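Local structure of putative glycerophosphodiester phosphodiesterase (Galdieria sulphuraria, 2O55) at residues P38-D43 / F107-N112; E97-I102 / Y138-R143; M33-P38 / Y245-M250. The protein is a putative member of the glycerophosphoryl diester phosphodiesterase family, built on a TIM-barrel fold. All coordinates share one frame; numbering follows the deposited sequence.

Contact 1. Residues P38-D43 / F107-N112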
loop_
_atom_site.group_PDB
_atom_site.type_symbol
_atom_site.label_atom_id
_atom_site.label_comp_id
_atom_site.label_asym_id
_atom_site.label_seq_id
_atom_site.Cartn_x
_atom_site.Cartn_y
_atom_site.Cartn_z
ATOM N N PRO A 38 -11.272 1.726 -6.803
ATOM C CA PRO A 38 -11.032 0.300 -7.019
ATOM C C PRO A 38 -9.962 -0.343 -6.159
ATOM O O PRO A 38 -10.014 -1.554 -5.962
ATOM C CB PRO A 38 -10.640 0.229 -8.502
ATOM C CG PRO A 38 -10.105 1.542 -8.810
ATOM C CD PRO A 38 -10.806 2.542 -7.937
ATOM N N TYR A 39 -9.007 0.450 -5.673
ATOM C CA TYR A 39 -7.849 -0.038 -4.907
ATOM C C TYR A 39 -7.606 0.796 -3.674
ATOM O O TYR A 39 -7.879 2.001 -3.699
ATOM C CB TYR A 39 -6.573 0.096 -5.727
ATOM C CG TYR A 39 -6.437 -0.892 -6.841
ATOM C CD1 TYR A 39 -6.763 -0.551 -8.143
ATOM C CD2 TYR A 39 -5.960 -2.157 -6.597
ATOM C CE1 TYR A 39 -6.630 -1.461 -9.175
ATOM C CE2 TYR A 39 -5.838 -3.075 -7.609
ATOM C CZ TYR A 39 -6.168 -2.725 -8.896
ATOM O OH TYR A 39 -6.026 -3.663 -9.889
ATOM N N ILE A 40 -7.074 0.188 -2.611
ATOM C CA ILE A 40 -6.444 0.982 -1.559
ATOM C C ILE A 40 -5.061 0.440 -1.216
ATOM O O ILE A 40 -4.760 -0.746 -1.424
ATOM C CB ILE A 40 -7.291 1.114 -0.272
ATOM C CG1 ILE A 40 -7.511 -0.246 0.391
ATOM C CG2 ILE A 40 -8.614 1.865 -0.516
ATOM C CD1 ILE A 40 -6.435 -0.600 1.437
ATOM N N GLU A 41 -4.217 1.326 -0.695
ATOM C CA GLU A 41 -2.917 0.948 -0.192
ATOM C C GLU A 41 -3.043 0.975 1.311
ATOM O O GLU A 41 -3.695 1.851 1.845
ATOM C CB GLU A 41 -1.848 1.933 -0.665
ATOM C CG GLU A 41 -0.418 1.549 -0.296
ATOM C CD GLU A 41 -0.030 1.895 1.171
ATOM O OE1 GLU A 41 0.794 1.151 1.743
ATOM O OE2 GLU A 41 -0.529 2.894 1.768
ATOM N N THR A 42 -2.432 0.011 1.997
ATOM C CA THR A 42 -2.329 0.046 3.463
ATOM C C THR A 42 -1.004 -0.532 3.970
ATOM O O THR A 42 -0.289 -1.234 3.244
ATOM C CB THR A 42 -3.536 -0.619 4.160
ATOM O OG1 THR A 42 -3.565 -0.228 5.530
ATOM C CG2 THR A 42 -3.442 -2.101 4.093
ATOM N N ASP A 43 -0.702 -0.232 5.230
ATOM C CA ASP A 43 0.610 -0.478 5.803
ATOM C C ASP A 43 0.581 -1.599 6.842
ATOM O O ASP A 43 0.007 -1.429 7.912
ATOM C CB ASP A 43 1.104 0.820 6.453
ATOM C CG ASP A 43 1.072 2.026 5.486
ATOM O OD1 ASP A 43 1.810 2.006 4.465
ATOM O OD2 ASP A 43 0.321 2.999 5.767
ATOM N N PHE A 107 -18.472 -4.875 -3.027
ATOM C CA PHE A 107 -17.546 -4.194 -3.932
ATOM C C PHE A 107 -16.210 -4.941 -4.044
ATOM O O PHE A 107 -15.548 -5.223 -3.036
ATOM C CB PHE A 107 -17.327 -2.767 -3.430
ATOM C CG PHE A 107 -16.472 -1.934 -4.318
ATOM C CD1 PHE A 107 -17.007 -1.308 -5.431
ATOM C CD2 PHE A 107 -15.135 -1.752 -4.037
ATOM C CE1 PHE A 107 -16.222 -0.529 -6.267
ATOM C CE2 PHE A 107 -14.328 -0.961 -4.870
ATOM C CZ PHE A 107 -14.881 -0.353 -5.988
ATOM N N ASN A 108 -15.822 -5.258 -5.272
ATOM C CA ASN A 108 -14.561 -5.933 -5.543
ATOM C C ASN A 108 -13.310 -5.036 -5.339
ATOM O O ASN A 108 -12.488 -4.834 -6.240
ATOM C CB ASN A 108 -14.607 -6.552 -6.943
ATOM C CG ASN A 108 -13.487 -7.548 -7.189
ATOM O OD1 ASN A 108 -13.127 -8.333 -6.323
ATOM N ND2 ASN A 108 -12.935 -7.515 -8.387
ATOM N N LEU A 109 -13.168 -4.485 -4.138
ATOM C CA LEU A 109 -11.950 -3.790 -3.751
ATOM C C LEU A 109 -10.766 -4.728 -3.863
ATOM O O LEU A 109 -10.844 -5.891 -3.469
ATOM C CB LEU A 109 -12.039 -3.323 -2.300
ATOM C CG LEU A 109 -10.894 -2.463 -1.749
ATOM C CD1 LEU A 109 -10.846 -1.116 -2.459
ATOM C CD2 LEU A 109 -11.059 -2.263 -0.258
ATOM N N LYS A 110 -9.675 -4.219 -4.419
ATOM C CA LYS A 110 -8.404 -4.923 -4.384
ATOM C C LYS A 110 -7.490 -4.120 -3.470
ATOM O O LYS A 110 -7.763 -2.945 -3.220
ATOM C CB LYS A 110 -7.814 -5.059 -5.781
ATOM C CG LYS A 110 -8.791 -5.592 -6.815
ATOM C CD LYS A 110 -8.096 -5.963 -8.102
ATOM C CE LYS A 110 -9.086 -6.577 -9.069
ATOM N NZ LYS A 110 -8.872 -6.027 -10.433
ATOM N N LEU A 111 -6.424 -4.744 -2.958
ATOM C CA LEU A 111 -5.550 -4.081 -1.992
ATOM C C LEU A 111 -4.065 -4.070 -2.397
ATOM O O LEU A 111 -3.531 -5.046 -2.963
ATOM C CB LEU A 111 -5.690 -4.736 -0.617
ATOM C CG LEU A 111 -7.099 -5.096 -0.125
ATOM C CD1 LEU A 111 -7.043 -6.310 0.778
ATOM C CD2 LEU A 111 -7.799 -3.928 0.592
ATOM N N ASN A 112 -3.408 -2.950 -2.100
ATOM C CA ASN A 112 -1.955 -2.911 -2.020
ATOM C C ASN A 112 -1.482 -2.891 -0.557
ATOM O O ASN A 112 -1.690 -1.920 0.169
ATOM C CB ASN A 112 -1.411 -1.725 -2.789
ATOM C CG ASN A 112 -1.757 -1.778 -4.260
ATOM O OD1 ASN A 112 -1.990 -2.843 -4.833
ATOM N ND2 ASN A 112 -1.787 -0.622 -4.885
#

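Contact 2. Residues E97-I102 / Y138-R143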
loop_
_atom_site.group_PDB
_atom_site.type_symbol
_atom_site.label_atom_id
_atom_site.label_comp_id
_atom_site.label_asym_id
_atom_site.label_seq_id
_atom_site.Cartn_x
_atom_site.Cartn_y
_atom_site.Cartn_z
ATOM N N GLU A 97 -9.773 -7.679 10.338
ATOM C CA GLU A 97 -10.941 -6.780 10.417
ATOM C C GLU A 97 -11.284 -6.159 9.062
ATOM O O GLU A 97 -12.458 -5.980 8.731
ATOM C CB GLU A 97 -10.761 -5.692 11.490
ATOM C CG GLU A 97 -10.940 -6.230 12.928
ATOM C CD GLU A 97 -10.686 -5.203 14.053
ATOM O OE1 GLU A 97 -9.961 -4.202 13.838
ATOM O OE2 GLU A 97 -11.215 -5.418 15.173
ATOM N N LEU A 98 -10.259 -5.856 8.277
ATOM C CA LEU A 98 -10.461 -5.266 6.972
ATOM C C LEU A 98 -11.031 -6.279 6.009
ATOM O O LEU A 98 -11.852 -5.933 5.144
ATOM C CB LEU A 98 -9.140 -4.742 6.409
ATOM C CG LEU A 98 -9.221 -4.199 4.976
ATOM C CD1 LEU A 98 -10.282 -3.080 4.860
ATOM C CD2 LEU A 98 -7.843 -3.762 4.476
ATOM N N PHE A 99 -10.553 -7.517 6.146
ATOM C CA PHE A 99 -10.965 -8.624 5.299
ATOM C C PHE A 99 -12.437 -8.900 5.542
ATOM O O PHE A 99 -13.257 -8.828 4.618
ATOM C CB PHE A 99 -10.124 -9.857 5.612
ATOM C CG PHE A 99 -8.763 -9.835 4.990
ATOM C CD1 PHE A 99 -8.444 -8.920 3.994
ATOM C CD2 PHE A 99 -7.804 -10.762 5.366
ATOM C CE1 PHE A 99 -7.176 -8.912 3.397
ATOM C CE2 PHE A 99 -6.529 -10.760 4.776
ATOM C CZ PHE A 99 -6.218 -9.830 3.785
ATOM N N VAL A 100 -12.740 -9.203 6.804
ATOM C CA VAL A 100 -14.087 -9.267 7.335
ATOM C C VAL A 100 -14.971 -8.106 6.828
ATOM O O VAL A 100 -16.084 -8.340 6.346
ATOM C CB VAL A 100 -14.038 -9.323 8.893
ATOM C CG1 VAL A 100 -15.327 -8.785 9.523
ATOM C CG2 VAL A 100 -13.700 -10.748 9.389
ATOM N N ALA A 101 -14.470 -6.870 6.922
ATOM C CA ALA A 101 -15.172 -5.679 6.387
ATOM C C ALA A 101 -15.545 -5.873 4.919
ATOM O O ALA A 101 -16.710 -5.692 4.520
ATOM C CB ALA A 101 -14.308 -4.395 6.552
ATOM N N ILE A 102 -14.536 -6.259 4.135
ATOM C CA ILE A 102 -14.657 -6.390 2.693
ATOM C C ILE A 102 -15.638 -7.511 2.335
ATOM O O ILE A 102 -16.435 -7.374 1.396
ATOM C CB ILE A 102 -13.251 -6.569 2.028
ATOM C CG1 ILE A 102 -12.423 -5.296 2.187
ATOM C CG2 ILE A 102 -13.363 -6.843 0.543
ATOM C CD1 ILE A 102 -10.969 -5.459 1.827
ATOM N N TYR A 138 -9.506 -15.878 3.651
ATOM C CA TYR A 138 -10.537 -14.932 3.230
ATOM C C TYR A 138 -10.648 -14.902 1.707
ATOM O O TYR A 138 -11.229 -13.986 1.119
ATOM C CB TYR A 138 -10.276 -13.548 3.838
ATOM C CG TYR A 138 -10.643 -13.521 5.291
ATOM C CD1 TYR A 138 -9.756 -13.978 6.273
ATOM C CD2 TYR A 138 -11.908 -13.093 5.692
ATOM C CE1 TYR A 138 -10.127 -13.991 7.621
ATOM C CE2 TYR A 138 -12.285 -13.099 7.033
ATOM C CZ TYR A 138 -11.393 -13.545 7.986
ATOM O OH TYR A 138 -11.782 -13.527 9.293
ATOM N N HIS A 139 -10.093 -15.946 1.092
ATOM C CA HIS A 139 -10.081 -16.120 -0.354
ATOM C C HIS A 139 -9.726 -14.800 -1.008
ATOM O O HIS A 139 -10.362 -14.389 -1.972
ATOM C CB HIS A 139 -11.425 -16.666 -0.840
ATOM C CG HIS A 139 -11.933 -17.790 0.002
ATOM N ND1 HIS A 139 -11.725 -19.113 -0.321
ATOM C CD2 HIS A 139 -12.582 -17.790 1.190
ATOM C CE1 HIS A 139 -12.255 -19.880 0.614
ATOM N NE2 HIS A 139 -12.776 -19.101 1.545
HETATM N N MSE A 140 -8.699 -14.140 -0.468
HETATM C CA MSE A 140 -8.292 -12.822 -0.927
HETATM C C MSE A 140 -7.114 -12.895 -1.881
HETATM O O MSE A 140 -6.663 -11.870 -2.377
HETATM C CB MSE A 140 -7.929 -11.957 0.274
HETATM C CG MSE A 140 -9.131 -11.372 1.013
HETATM SE SE MSE A 140 -10.075 -10.091 -0.133
HETATM C CE MSE A 140 -11.381 -9.575 1.081
ATOM N N GLN A 141 -6.633 -14.114 -2.150
ATOM C CA GLN A 141 -5.447 -14.360 -3.001
ATOM C C GLN A 141 -5.405 -13.516 -4.296
ATOM O O GLN A 141 -4.353 -13.012 -4.693
ATOM C CB GLN A 141 -5.295 -15.867 -3.381
ATOM C CG GLN A 141 -5.331 -16.930 -2.256
ATOM C CD GLN A 141 -6.746 -17.449 -1.946
ATOM O OE1 GLN A 141 -7.718 -16.686 -1.922
ATOM N NE2 GLN A 141 -6.856 -18.749 -1.699
ATOM N N GLU A 142 -6.542 -13.389 -4.976
ATOM C CA GLU A 142 -6.528 -12.799 -6.314
ATOM C C GLU A 142 -6.843 -11.289 -6.294
ATOM O O GLU A 142 -6.868 -10.646 -7.348
ATOM C CB GLU A 142 -7.388 -13.628 -7.290
ATOM C CG GLU A 142 -6.767 -14.996 -7.604
ATOM C CD GLU A 142 -7.744 -15.976 -8.278
ATOM O OE1 GLU A 142 -8.972 -15.781 -8.128
ATOM O OE2 GLU A 142 -7.301 -16.945 -8.959
ATOM N N ARG A 143 -7.005 -10.746 -5.079
ATOM C CA ARG A 143 -7.310 -9.338 -4.822
ATOM C C ARG A 143 -6.246 -8.599 -3.982
ATOM O O ARG A 143 -6.515 -7.532 -3.397
ATOM C CB ARG A 143 -8.606 -9.251 -4.037
ATOM C CG ARG A 143 -9.791 -10.005 -4.598
ATOM C CD ARG A 143 -11.003 -9.143 -4.415
ATOM N NE ARG A 143 -11.936 -9.561 -3.367
ATOM C CZ ARG A 143 -12.884 -8.765 -2.878
ATOM N NH1 ARG A 143 -12.981 -7.518 -3.302
ATOM N NH2 ARG A 143 -13.729 -9.194 -1.964
#

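Contact 3. Residues M33-P38 / Y245-M250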
loop_
_atom_site.group_PDB
_atom_site.type_symbol
_atom_site.label_atom_id
_atom_site.label_comp_id
_atom_site.label_asym_id
_atom_site.label_seq_id
_atom_site.Cartn_x
_atom_site.Cartn_y
_atom_site.Cartn_z
HETATM N N MSE A 33 -14.739 2.182 -0.623
HETATM C CA MSE A 33 -15.587 1.265 -1.371
HETATM C C MSE A 33 -16.853 2.000 -1.767
HETATM O O MSE A 33 -17.124 2.166 -2.945
HETATM C CB MSE A 33 -15.871 0.000 -0.566
HETATM C CG MSE A 33 -14.597 -0.662 -0.078
HETATM SE SE MSE A 33 -14.896 -1.957 1.330
HETATM C CE MSE A 33 -15.200 -3.514 0.152
ATOM N N GLU A 34 -17.597 2.476 -0.775
ATOM C CA GLU A 34 -18.738 3.346 -1.003
ATOM C C GLU A 34 -18.571 4.327 -2.176
ATOM O O GLU A 34 -19.443 4.423 -3.030
ATOM C CB GLU A 34 -19.033 4.127 0.263
ATOM C CG GLU A 34 -19.762 3.349 1.319
ATOM C CD GLU A 34 -20.232 4.250 2.435
ATOM O OE1 GLU A 34 -19.899 5.457 2.434
ATOM O OE2 GLU A 34 -20.942 3.755 3.323
ATOM N N ARG A 35 -17.460 5.059 -2.216
ATOM C CA ARG A 35 -17.203 6.031 -3.294
ATOM C C ARG A 35 -16.739 5.335 -4.579
ATOM O O ARG A 35 -16.299 5.983 -5.528
ATOM C CB ARG A 35 -16.162 7.052 -2.835
ATOM C CG ARG A 35 -16.548 7.774 -1.559
ATOM C CD ARG A 35 -17.245 9.063 -1.876
ATOM N NE ARG A 35 -17.783 9.735 -0.698
ATOM C CZ ARG A 35 -17.501 10.989 -0.370
ATOM N NH1 ARG A 35 -16.680 11.708 -1.125
ATOM N NH2 ARG A 35 -18.048 11.526 0.706
ATOM N N ASN A 36 -16.842 4.006 -4.569
ATOM C CA ASN A 36 -16.475 3.123 -5.684
ATOM C C ASN A 36 -15.011 3.293 -6.209
ATOM O O ASN A 36 -14.780 3.317 -7.427
ATOM C CB ASN A 36 -17.557 3.154 -6.811
ATOM C CG ASN A 36 -18.982 2.620 -6.347
ATOM O OD1 ASN A 36 -19.122 1.472 -5.938
ATOM N ND2 ASN A 36 -20.024 3.460 -6.475
ATOM N N ILE A 37 -14.033 3.392 -5.294
ATOM C CA ILE A 37 -12.604 3.495 -5.703
ATOM C C ILE A 37 -11.824 2.151 -5.659
ATOM O O ILE A 37 -11.692 1.534 -4.617
ATOM C CB ILE A 37 -11.797 4.694 -5.022
ATOM C CG1 ILE A 37 -11.212 4.296 -3.689
ATOM C CG2 ILE A 37 -12.609 6.015 -4.884
ATOM C CD1 ILE A 37 -9.819 4.787 -3.554
ATOM N N PRO A 38 -11.272 1.726 -6.803
ATOM C CA PRO A 38 -11.032 0.300 -7.019
ATOM C C PRO A 38 -9.962 -0.343 -6.159
ATOM O O PRO A 38 -10.014 -1.554 -5.962
ATOM C CB PRO A 38 -10.640 0.229 -8.502
ATOM C CG PRO A 38 -10.105 1.542 -8.810
ATOM C CD PRO A 38 -10.806 2.542 -7.937
ATOM N N TYR A 245 -5.275 12.265 -2.466
ATOM C CA TYR A 245 -6.603 12.815 -2.663
ATOM C C TYR A 245 -7.383 12.032 -3.713
ATOM O O TYR A 245 -7.645 12.548 -4.795
ATOM C CB TYR A 245 -6.493 14.285 -3.041
ATOM C CG TYR A 245 -5.850 15.064 -1.936
ATOM C CD1 TYR A 245 -4.454 15.157 -1.854
ATOM C CD2 TYR A 245 -6.637 15.674 -0.935
ATOM C CE1 TYR A 245 -3.860 15.852 -0.824
ATOM C CE2 TYR A 245 -6.057 16.374 0.096
ATOM C CZ TYR A 245 -4.663 16.459 0.152
ATOM O OH TYR A 245 -4.059 17.134 1.188
ATOM N N PRO A 246 -7.772 10.784 -3.390
ATOM C CA PRO A 246 -8.487 9.938 -4.365
ATOM C C PRO A 246 -9.797 10.557 -4.922
ATOM O O PRO A 246 -10.094 10.425 -6.130
ATOM C CB PRO A 246 -8.776 8.651 -3.574
ATOM C CG PRO A 246 -8.565 8.994 -2.138
ATOM C CD PRO A 246 -7.578 10.098 -2.098
ATOM N N PHE A 247 -10.563 11.226 -4.056
ATOM C CA PHE A 247 -11.827 11.832 -4.459
ATOM C C PHE A 247 -11.581 12.981 -5.448
ATOM O O PHE A 247 -12.321 13.131 -6.433
ATOM C CB PHE A 247 -12.659 12.244 -3.234
ATOM C CG PHE A 247 -12.938 11.096 -2.274
ATOM C CD1 PHE A 247 -13.288 11.341 -0.952
ATOM C CD2 PHE A 247 -12.829 9.751 -2.697
ATOM C CE1 PHE A 247 -13.540 10.278 -0.075
ATOM C CE2 PHE A 247 -13.073 8.679 -1.819
ATOM C CZ PHE A 247 -13.420 8.947 -0.512
ATOM N N GLY A 248 -10.522 13.758 -5.204
ATOM C CA GLY A 248 -10.064 14.774 -6.149
ATOM C C GLY A 248 -9.579 14.154 -7.447
ATOM O O GLY A 248 -9.879 14.651 -8.546
ATOM N N LEU A 249 -8.832 13.061 -7.322
ATOM C CA LEU A 249 -8.324 12.346 -8.472
ATOM C C LEU A 249 -9.468 11.786 -9.298
ATOM O O LEU A 249 -9.457 11.936 -10.522
ATOM C CB LEU A 249 -7.353 11.233 -8.055
ATOM C CG LEU A 249 -6.688 10.411 -9.168
ATOM C CD1 LEU A 249 -6.308 11.273 -10.347
ATOM C CD2 LEU A 249 -5.456 9.703 -8.671
HETATM N N MSE A 250 -10.446 11.152 -8.644
HETATM C CA MSE A 250 -11.621 10.638 -9.340
HETATM C C MSE A 250 -12.362 11.769 -10.055
HETATM O O MSE A 250 -12.701 11.648 -11.236
HETATM C CB MSE A 250 -12.573 9.979 -8.356
HETATM C CG MSE A 250 -12.891 8.494 -8.642
HETATM SE SE MSE A 250 -13.211 7.872 -10.527
HETATM C CE MSE A 250 -14.064 5.963 -10.147
#

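Contact 1. Residues P38-D43 / F107-N112
Tyr39 and Lys110 stand side by side on adjacent parallel strands, on the same face of the sheet, and their side chains pass at a slant: the lysine CB comes within 3.3 Å of Tyr39 CE2, and its aliphatic chain continues along the ring as far as the hydroxyl, with Lys110 CD 3.6 Å from Tyr39 OH. With CG anti to the carbonyl carbon (chi1 -73°), the far end of the tyrosine ring swings toward the neighbouring strand, where CE2 meets the lysine. Glu41 and Asn112 continue this face, Glu41 CG lying 4.2 Å from Asn112 CB, while Val10 of strand 8-12 packs against Tyr39, Glu41 and Asn112. On the reverse face Ile40 and Leu111 lie alongside each other and point the same way, Ile40 CD1 meeting Leu111 CD2 at 3.7 Å. Leu109 arrives differently, crossing Ile40 at roughly a right angle. Side chains alternate as in any strand; in a TIM barrel this sends one set inward and the other out to the surrounding helices, here 26-34 under Ile40 and 95-104 under Leu111. The short strand segments cross at -36°, in keeping with the twist of a closed barrel. Four backbone bonds set the register, zigzagging between strands: Lys110 N to Pro38 O, Ile40 N to Lys110 O, Asn112 N to Ile40 O at 2.7 Å, and Thr42 N to Asn112 O at 2.8 Å. The carbonyl of Asn112 also lies near Glu41 CA, a CH···O contact supplementing the ladder. Thr42 sends its hydroxyl to Asn24 rather than across the pair. Ahead of the strands, Phe107 turns a ring edge to Pro38, its CZ 4.0 Å from the proline CA.

Contact 2. Residues E97-I102 / Y138-R143
Phe99, projecting from helix 95-104, is the bump that fits between Tyr138 and Met140 (a selenomethionine) of the facing loop. Its CB sits over one face of the Tyr138 ring, 3.9 Å from the ring centroid and displaced toward the rim. The two rings themselves meet obliquely, with planes at 39°. Met140 then closes over Phe99: its CG rests on a face of the phenyl ring, 4.0 Å from the centroid, and SE follows at a slant in a Met-aromatic contact. A bend at chi2 (-66°) turns the end of this chain toward Ile102, where Met140 CE meets CG2. The Ile102 CG2 methyl also meets the Arg143 guanidinium obliquely, CG2 to NH2 3.5 Å. At the other end Val100 CG2 lies against Tyr138 CE2, 3.6 Å away. Helix 127-136 ends in a Schellman motif with His139 at C-prime, between Tyr138 and Met140, and the chain then leads to strand 144-148 of the barrel. Cohesion here comes from fit and dispersion rather than directed polar bonds; the polar ends find partners outside the two segments, Tyr138 OH bonding Glu96 and Arg143 NH1 bonding weakly to the carbonyls of Leu109 and Phe107.

Contact 3. Residues M33-P38 / Y245-M250
The same first torsion, -56°, in Arg35 and Phe247 puts each CG anti to its carbonyl carbon, and the arginine chain then bends at chi2, which carries it across the phenylalanine ring instead of past it. The result is a graded contact along a single ring face. Arg35 CG lies 3.5 Å from Phe247 CZ near the rim, Arg35 CD hangs over the face at 4.2 Å from the ring centroid, and the guanidinium stacks beyond it, with the two planes 27° apart. Arg35 CZ, 4.5 Å from that centroid, makes an off-centre cation-pi contact, and Arg35 NH1 lies 3.4 Å from Phe247 CD1. A charged group on the exterior is thus laid flat on an aromatic surface, a probable electrostatic gain added to the ordinary packing of its methylenes. Ile37 uses the ring in another way: its CG2 comes to the edge, 4.1 Å from Phe247 CE2, while its CD1 touches Pro246 CB at 4.0 Å. Met250, a selenomethionine one turn further along the helix, brings its CE near the Asn36 carbonyl oxygen.

Both segments lie at helix ends. Asn36, with positive phi, is the C-prime residue of the Schellman motif that finishes helix 26-34, and the CB atoms of Arg35 and Ile37, on either side of it in sequence, both point toward the other segment. Tyr245 stands at the N-cap of helix 246-253, and Pro246 and Phe247 belong to its first turn, where Glu18 accepts a bond from Gly248 N and a weak one from Phe247 N. The contact therefore joins the loop leading into strand 39-46 to the final helix, which follows strand 240-243 and rests Pro246 and Leu249 on Ile9 of strand 8-12.

How the contacts relate
Contact 1 forms the bridge among the three: its centre lies about 10 Å from that of contact 2 and 11 Å from that of contact 3, whereas those two are about 19 Å apart. Arg143 ties contact 1 to contact 2, its O probably accepting a hydrogen bond from Leu111 N at 2.8 Å. Pro38 belongs to both contacts 1 and 3, and Ile37 O packs against Leu109 CD1. Contacts 2 and 3 meet slightly, Ile102 CG2 lying 3.8 Å from Met33 CE. Contact 1 spans the first halves of two barrel strands and runs on toward their C-terminal ends, where the active site of a TIM barrel generally lies; contacts 2 and 3 pack outside.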